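Local coordinates for alcohol dehydrogenase superfamily protein (Novosphingobium aromaticivorans, PDB 3GAZ) that is probably an NADP-dependent oxidoreductase of the medium-chain dehydrogenase/reductase family, with a GroES-like domain joined to a Rossmann-type nucleotide-binding domain, at residues 135-140 against 281-287; 90-95 against 115-120. All blocks are in the same frame, centred on the assembly; numbering follows the deposited sequence.

Contact 1: 135-140 against 281-287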
loop_
_atom_site.group_PDB
_atom_site.type_symbol
_atom_site.label_atom_id
_atom_site.label_comp_id
_atom_site.label_asym_id
_atom_site.label_seq_id
_atom_site.Cartn_x
_atom_site.Cartn_y
_atom_site.Cartn_z
ATOM N N PHE A 135 -12.063 -3.205 -18.142
ATOM C CA PHE A 135 -12.468 -2.106 -19.020
ATOM C C PHE A 135 -11.382 -1.033 -19.024
ATOM O O PHE A 135 -10.959 -0.551 -20.078
ATOM C CB PHE A 135 -13.780 -1.460 -18.559
ATOM C CG PHE A 135 -14.252 -0.356 -19.473
ATOM C CD1 PHE A 135 -15.060 -0.643 -20.573
ATOM C CD2 PHE A 135 -13.821 0.957 -19.282
ATOM C CE1 PHE A 135 -15.428 0.361 -21.477
ATOM C CE2 PHE A 135 -14.182 1.974 -20.181
ATOM C CZ PHE A 135 -14.988 1.673 -21.283
ATOM N N ILE A 136 -10.948 -0.650 -17.828
ATOM C CA ILE A 136 -9.911 0.359 -17.676
ATOM C C ILE A 136 -8.624 -0.101 -18.365
ATOM O O ILE A 136 -7.942 0.689 -19.015
ATOM C CB ILE A 136 -9.637 0.636 -16.180
ATOM C CG1 ILE A 136 -10.827 1.388 -15.576
ATOM C CG2 ILE A 136 -8.351 1.432 -16.010
ATOM C CD1 ILE A 136 -10.744 1.570 -14.075
ATOM N N THR A 137 -8.302 -1.384 -18.231
ATOM C CA THR A 137 -7.100 -1.920 -18.848
ATOM C C THR A 137 -7.220 -1.803 -20.367
ATOM O O THR A 137 -6.306 -1.317 -21.039
ATOM C CB THR A 137 -6.885 -3.395 -18.444
ATOM O OG1 THR A 137 -6.692 -3.473 -17.023
ATOM C CG2 THR A 137 -5.669 -3.974 -19.147
ATOM N N ALA A 138 -8.363 -2.226 -20.901
ATOM C CA ALA A 138 -8.611 -2.162 -22.339
ATOM C C ALA A 138 -8.585 -0.724 -22.847
ATOM O O ALA A 138 -8.037 -0.438 -23.918
ATOM C CB ALA A 138 -9.962 -2.791 -22.657
ATOM N N TRP A 139 -9.175 0.179 -22.073
ATOM C CA TRP A 139 -9.245 1.588 -22.448
ATOM C C TRP A 139 -7.888 2.293 -22.448
ATOM O O TRP A 139 -7.588 3.074 -23.357
ATOM C CB TRP A 139 -10.202 2.325 -21.510
ATOM C CG TRP A 139 -10.451 3.751 -21.895
ATOM C CD1 TRP A 139 -9.669 4.835 -21.607
ATOM C CD2 TRP A 139 -11.556 4.246 -22.661
ATOM N NE1 TRP A 139 -10.223 5.977 -22.147
ATOM C CE2 TRP A 139 -11.381 5.642 -22.796
ATOM C CE3 TRP A 139 -12.680 3.642 -23.243
ATOM C CZ2 TRP A 139 -12.290 6.448 -23.497
ATOM C CZ3 TRP A 139 -13.586 4.446 -23.941
ATOM C CH2 TRP A 139 -13.383 5.833 -24.057
ATOM N N GLU A 140 -7.067 2.029 -21.437
ATOM C CA GLU A 140 -5.766 2.681 -21.380
ATOM C C GLU A 140 -4.919 2.304 -22.584
ATOM O O GLU A 140 -4.143 3.117 -23.079
ATOM C CB GLU A 140 -5.020 2.317 -20.094
ATOM C CG GLU A 140 -5.774 2.685 -18.827
ATOM C CD GLU A 140 -4.867 2.810 -17.618
ATOM O OE1 GLU A 140 -3.949 1.972 -17.461
ATOM O OE2 GLU A 140 -5.085 3.748 -16.819
ATOM N N PHE A 281 -9.993 7.331 -13.407
ATOM C CA PHE A 281 -10.677 6.051 -13.244
ATOM C C PHE A 281 -12.188 6.195 -13.349
ATOM O O PHE A 281 -12.820 5.521 -14.163
ATOM C CB PHE A 281 -10.298 5.411 -11.906
ATOM C CG PHE A 281 -9.106 4.499 -11.991
ATOM C CD1 PHE A 281 -8.147 4.673 -12.986
ATOM C CD2 PHE A 281 -8.947 3.458 -11.083
ATOM C CE1 PHE A 281 -7.046 3.820 -13.077
ATOM C CE2 PHE A 281 -7.854 2.604 -11.163
ATOM C CZ PHE A 281 -6.900 2.785 -12.166
ATOM N N GLY A 282 -12.764 7.065 -12.525
ATOM C CA GLY A 282 -14.201 7.276 -12.574
ATOM C C GLY A 282 -14.622 7.766 -13.948
ATOM O O GLY A 282 -15.705 7.442 -14.438
ATOM N N GLU A 283 -13.762 8.556 -14.579
ATOM C CA GLU A 283 -14.058 9.077 -15.904
ATOM C C GLU A 283 -14.162 7.943 -16.918
ATOM O O GLU A 283 -15.092 7.912 -17.722
ATOM C CB GLU A 283 -12.978 10.071 -16.338
ATOM C CG GLU A 283 -12.981 11.381 -15.558
ATOM C CD GLU A 283 -14.311 12.110 -15.640
ATOM O OE1 GLU A 283 -15.214 11.806 -14.833
ATOM O OE2 GLU A 283 -14.457 12.983 -16.521
HETATM N N MSE A 284 -13.212 7.013 -16.881
HETATM C CA MSE A 284 -13.236 5.885 -17.808
HETATM C C MSE A 284 -14.477 5.020 -17.563
HETATM O O MSE A 284 -15.083 4.525 -18.507
HETATM C CB MSE A 284 -11.961 5.029 -17.678
HETATM C CG MSE A 284 -10.701 5.626 -18.340
HETATM SE SE MSE A 284 -9.227 4.535 -18.332
HETATM C CE MSE A 284 -8.722 4.709 -16.586
ATOM N N LEU A 285 -14.862 4.852 -16.299
ATOM C CA LEU A 285 -16.036 4.039 -15.984
ATOM C C LEU A 285 -17.322 4.714 -16.460
ATOM O O LEU A 285 -18.345 4.056 -16.661
ATOM C CB LEU A 285 -16.087 3.742 -14.480
ATOM C CG LEU A 285 -14.924 2.856 -13.998
ATOM C CD1 LEU A 285 -15.058 2.582 -12.509
ATOM C CD2 LEU A 285 -14.912 1.544 -14.776
ATOM N N ARG A 286 -17.259 6.028 -16.647
ATOM C CA ARG A 286 -18.400 6.786 -17.149
ATOM C C ARG A 286 -18.519 6.482 -18.640
ATOM O O ARG A 286 -19.617 6.428 -19.196
ATOM C CB ARG A 286 -18.177 8.280 -16.927
ATOM C CG ARG A 286 -19.032 8.847 -15.819
ATOM C CD ARG A 286 -18.266 9.865 -15.008
ATOM N NE ARG A 286 -18.402 9.548 -13.596
ATOM C CZ ARG A 286 -17.454 9.717 -12.685
ATOM N NH1 ARG A 286 -16.269 10.212 -13.019
ATOM N NH2 ARG A 286 -17.699 9.374 -11.434
ATOM N N GLU A 287 -17.371 6.279 -19.277
ATOM C CA GLU A 287 -17.328 5.939 -20.693
ATOM C C GLU A 287 -17.977 4.570 -20.845
ATOM O O GLU A 287 -18.759 4.340 -21.760
ATOM C CB GLU A 287 -15.882 5.854 -21.182
ATOM C CG GLU A 287 -15.126 7.163 -21.212
ATOM C CD GLU A 287 -15.654 8.117 -22.262
ATOM O OE1 GLU A 287 -16.289 7.650 -23.236
ATOM O OE2 GLU A 287 -15.420 9.334 -22.118
#
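Helices 135-140 and 281-287 cross almost perpendicularly, at 93°, with their axes 10.0 Å apart and Ile136 facing Met284 at the point of nearest approach. This helix-on-helix packing belongs to the interior of the medium-chain dehydrogenase/reductase fold, and side chains carry most of it. Met284, a selenomethionine, reaches out between Ile136 and Trp139. Its SE lies 3.3 Å from Trp139 CD1, an oblique Met-aromatic contact with the pyrrole part of the indole, and the chain bends at chi3, bringing CE against Ile136. Met284 CE and Ile136 CG2 are 3.3 Å apart, tighter than usual carbon packing. The other branch of Ile136 runs across the Phe281 ring at about a right angle, and CD1 sits above the ring centre, 4.0 Å from the centroid, as a CH-pi contact. Trp139, its CG anti to the backbone N (chi1 -174°), carries the indole to the far end of the contact, where Glu287 CG lies over one face of the six-membered ring, 4.0 Å from its centroid. The Glu287 carboxylate plane is only 27° from that of the indole, and Glu287 OE1 comes 3.5 Å from Trp139 CH2. Replacing the indole by an alanine side chain is likely to leave the selenium of Met284 and the aliphatic part of Glu287 without their aromatic partner. Beyond the pair, Thr268 touches the side chains of Ile136 and Phe281, and its OG1 hydrogen-bonds Glu140 OE1. Beside the Met284 backbone, Phe135 brings CE2 to 3.2 Å from the Met284 carbonyl O.

Contact 2: 90-95 against 115-120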
loop_
_atom_site.group_PDB
_atom_site.type_symbol
_atom_site.label_atom_id
_atom_site.label_comp_id
_atom_site.label_asym_id
_atom_site.label_seq_id
_atom_site.Cartn_x
_atom_site.Cartn_y
_atom_site.Cartn_z
ATOM N N ALA A 90 -26.351 3.736 -6.682
ATOM C CA ALA A 90 -25.745 2.460 -7.051
ATOM C C ALA A 90 -24.456 2.815 -7.790
ATOM O O ALA A 90 -24.468 3.656 -8.692
ATOM C CB ALA A 90 -26.679 1.670 -7.964
ATOM N N VAL A 91 -23.346 2.180 -7.414
ATOM C CA VAL A 91 -22.060 2.465 -8.051
ATOM C C VAL A 91 -21.216 1.222 -8.328
ATOM O O VAL A 91 -21.543 0.123 -7.884
ATOM C CB VAL A 91 -21.201 3.416 -7.174
ATOM C CG1 VAL A 91 -21.928 4.740 -6.950
ATOM C CG2 VAL A 91 -20.878 2.742 -5.843
ATOM N N PHE A 92 -20.131 1.410 -9.078
ATOM C CA PHE A 92 -19.198 0.327 -9.375
ATOM C C PHE A 92 -17.826 0.935 -9.647
ATOM O O PHE A 92 -17.725 2.125 -9.959
ATOM C CB PHE A 92 -19.688 -0.532 -10.563
ATOM C CG PHE A 92 -19.458 0.074 -11.935
ATOM C CD1 PHE A 92 -19.862 1.373 -12.232
ATOM C CD2 PHE A 92 -18.891 -0.698 -12.953
ATOM C CE1 PHE A 92 -19.710 1.897 -13.527
ATOM C CE2 PHE A 92 -18.733 -0.189 -14.247
ATOM C CZ PHE A 92 -19.147 1.117 -14.534
ATOM N N GLY A 93 -16.771 0.138 -9.491
ATOM C CA GLY A 93 -15.441 0.657 -9.747
ATOM C C GLY A 93 -14.288 -0.230 -9.325
ATOM O O GLY A 93 -14.481 -1.261 -8.686
ATOM N N LEU A 94 -13.085 0.180 -9.720
ATOM C CA LEU A 94 -11.842 -0.508 -9.381
ATOM C C LEU A 94 -11.390 0.284 -8.167
ATOM O O LEU A 94 -10.961 1.429 -8.297
ATOM C CB LEU A 94 -10.834 -0.369 -10.524
ATOM C CG LEU A 94 -9.387 -0.791 -10.245
ATOM C CD1 LEU A 94 -9.366 -2.162 -9.577
ATOM C CD2 LEU A 94 -8.605 -0.804 -11.560
ATOM N N THR A 95 -11.481 -0.329 -6.990
ATOM C CA THR A 95 -11.187 0.392 -5.763
ATOM C C THR A 95 -10.070 -0.049 -4.821
ATOM O O THR A 95 -9.595 0.758 -4.026
ATOM C CB THR A 95 -12.459 0.476 -4.937
ATOM O OG1 THR A 95 -12.786 -0.841 -4.464
ATOM C CG2 THR A 95 -13.628 0.987 -5.814
ATOM N N LEU A 115 -12.815 7.303 -7.660
ATOM C CA LEU A 115 -12.663 5.971 -8.233
ATOM C C LEU A 115 -13.998 5.355 -8.650
ATOM O O LEU A 115 -14.031 4.349 -9.365
ATOM C CB LEU A 115 -11.993 5.042 -7.220
ATOM C CG LEU A 115 -10.551 5.346 -6.804
ATOM C CD1 LEU A 115 -10.119 4.382 -5.700
ATOM C CD2 LEU A 115 -9.636 5.228 -8.011
ATOM N N LEU A 116 -15.092 5.963 -8.205
ATOM C CA LEU A 116 -16.426 5.454 -8.494
ATOM C C LEU A 116 -17.194 6.143 -9.610
ATOM O O LEU A 116 -16.930 7.292 -9.959
ATOM C CB LEU A 116 -17.276 5.504 -7.225
ATOM C CG LEU A 116 -16.834 4.592 -6.080
ATOM C CD1 LEU A 116 -17.605 4.947 -4.825
ATOM C CD2 LEU A 116 -17.054 3.135 -6.472
ATOM N N ALA A 117 -18.162 5.410 -10.150
ATOM C CA ALA A 117 -19.040 5.898 -11.203
ATOM C C ALA A 117 -20.378 5.202 -10.988
ATOM O O ALA A 117 -20.422 4.059 -10.516
ATOM C CB ALA A 117 -18.479 5.547 -12.575
ATOM N N SER A 118 -21.468 5.886 -11.320
ATOM C CA SER A 118 -22.788 5.299 -11.154
ATOM C C SER A 118 -22.839 3.984 -11.913
ATOM O O SER A 118 -22.277 3.863 -13.006
ATOM C CB SER A 118 -23.867 6.248 -11.687
ATOM O OG SER A 118 -23.918 7.438 -10.919
ATOM N N LYS A 119 -23.501 2.992 -11.330
ATOM C CA LYS A 119 -23.619 1.692 -11.972
ATOM C C LYS A 119 -24.542 1.791 -13.181
ATOM O O LYS A 119 -25.586 2.434 -13.116
ATOM C CB LYS A 119 -24.190 0.660 -10.998
ATOM C CG LYS A 119 -24.322 -0.738 -11.609
ATOM C CD LYS A 119 -24.977 -1.728 -10.660
ATOM C CE LYS A 119 -26.466 -1.468 -10.525
ATOM N NZ LYS A 119 -27.167 -1.599 -11.834
ATOM N N PRO A 120 -24.154 1.171 -14.307
ATOM C CA PRO A 120 -24.989 1.208 -15.509
ATOM C C PRO A 120 -26.347 0.618 -15.142
ATOM O O PRO A 120 -26.422 -0.478 -14.582
ATOM C CB PRO A 120 -24.216 0.328 -16.487
ATOM C CG PRO A 120 -22.793 0.610 -16.112
ATOM C CD PRO A 120 -22.837 0.576 -14.597
HETATM O O HOH W 1 -25.620 6.137 -9.087
HETATM O O HOH W 2 -12.220 2.681 -10.423
#
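Strands 90-94 and 116-118 run antiparallel, 4.8 Å apart and inclined at 143°, as neighbours in the sheet of the GroES-like domain; strand 70-78 pairs with 90-94 too, through bonds from Val91 and Gly93. Three backbone hydrogen bonds join the two segments. Phe92 and Ala117 form the hydrogen-bonded pair: Phe92 N donates to Ala117 O over 3.0 Å, whereas the return bond from Ala117 N to Phe92 O is weak. Past the strand, Lys119 N gives a straight bond of 2.9 Å (169°) to Ala90 O. Water extends the pairing at both ends. One molecule donates to Ala90 O and also bonds Ser118 OG, while another, accepting from Leu94 N at 2.7 Å and donating to Leu115 O, bridges the backbones where they have parted. Apolar contacts divide by residue. Phe92 takes the first torsion that sets CG between the backbone N and the carbonyl carbon (chi1 78°), which folds its ring alongside the partner chain; Ala117 CB is 4.0 Å from Phe92 CE1, and Pro120 CD covers one face, off centre, as a CH-pi contact. Leu116 CD2 instead meets Val91 CG2 obliquely at 3.9 Å and lies near Thr95 CG2. At the other end, Ala90 CB packs against Lys119 CB; the bend of Lys119 at chi3 brings CE beside Ala90 CB as well, and the bend at chi4 sets NZ. This amino group is held by two carbonyls, that of Leu123 and, 3.1 Å from Lys119 NZ, Pro120 O.

Following the chain from the N terminus, strand 90-94 comes after strand 70-78, its sheet neighbour; the chain then makes a short excursion through strand 108-112 and returns at 115-120, where contact 2 closes a loop of some twenty residues within the GroES-like domain. Only afterwards does helix 132-145 open contact 1, which closes about 140 residues later, once the six strands of the parallel Rossmann-type sheet have been completed. The two loops are therefore in series and neither nest nor cross. In space they meet: helix 278-293 packs against strands 90-94 and 116-118 as well as helix 132-145, with Leu285 CB 3.6 Å from Ala117 CB and Phe281 beside Leu94.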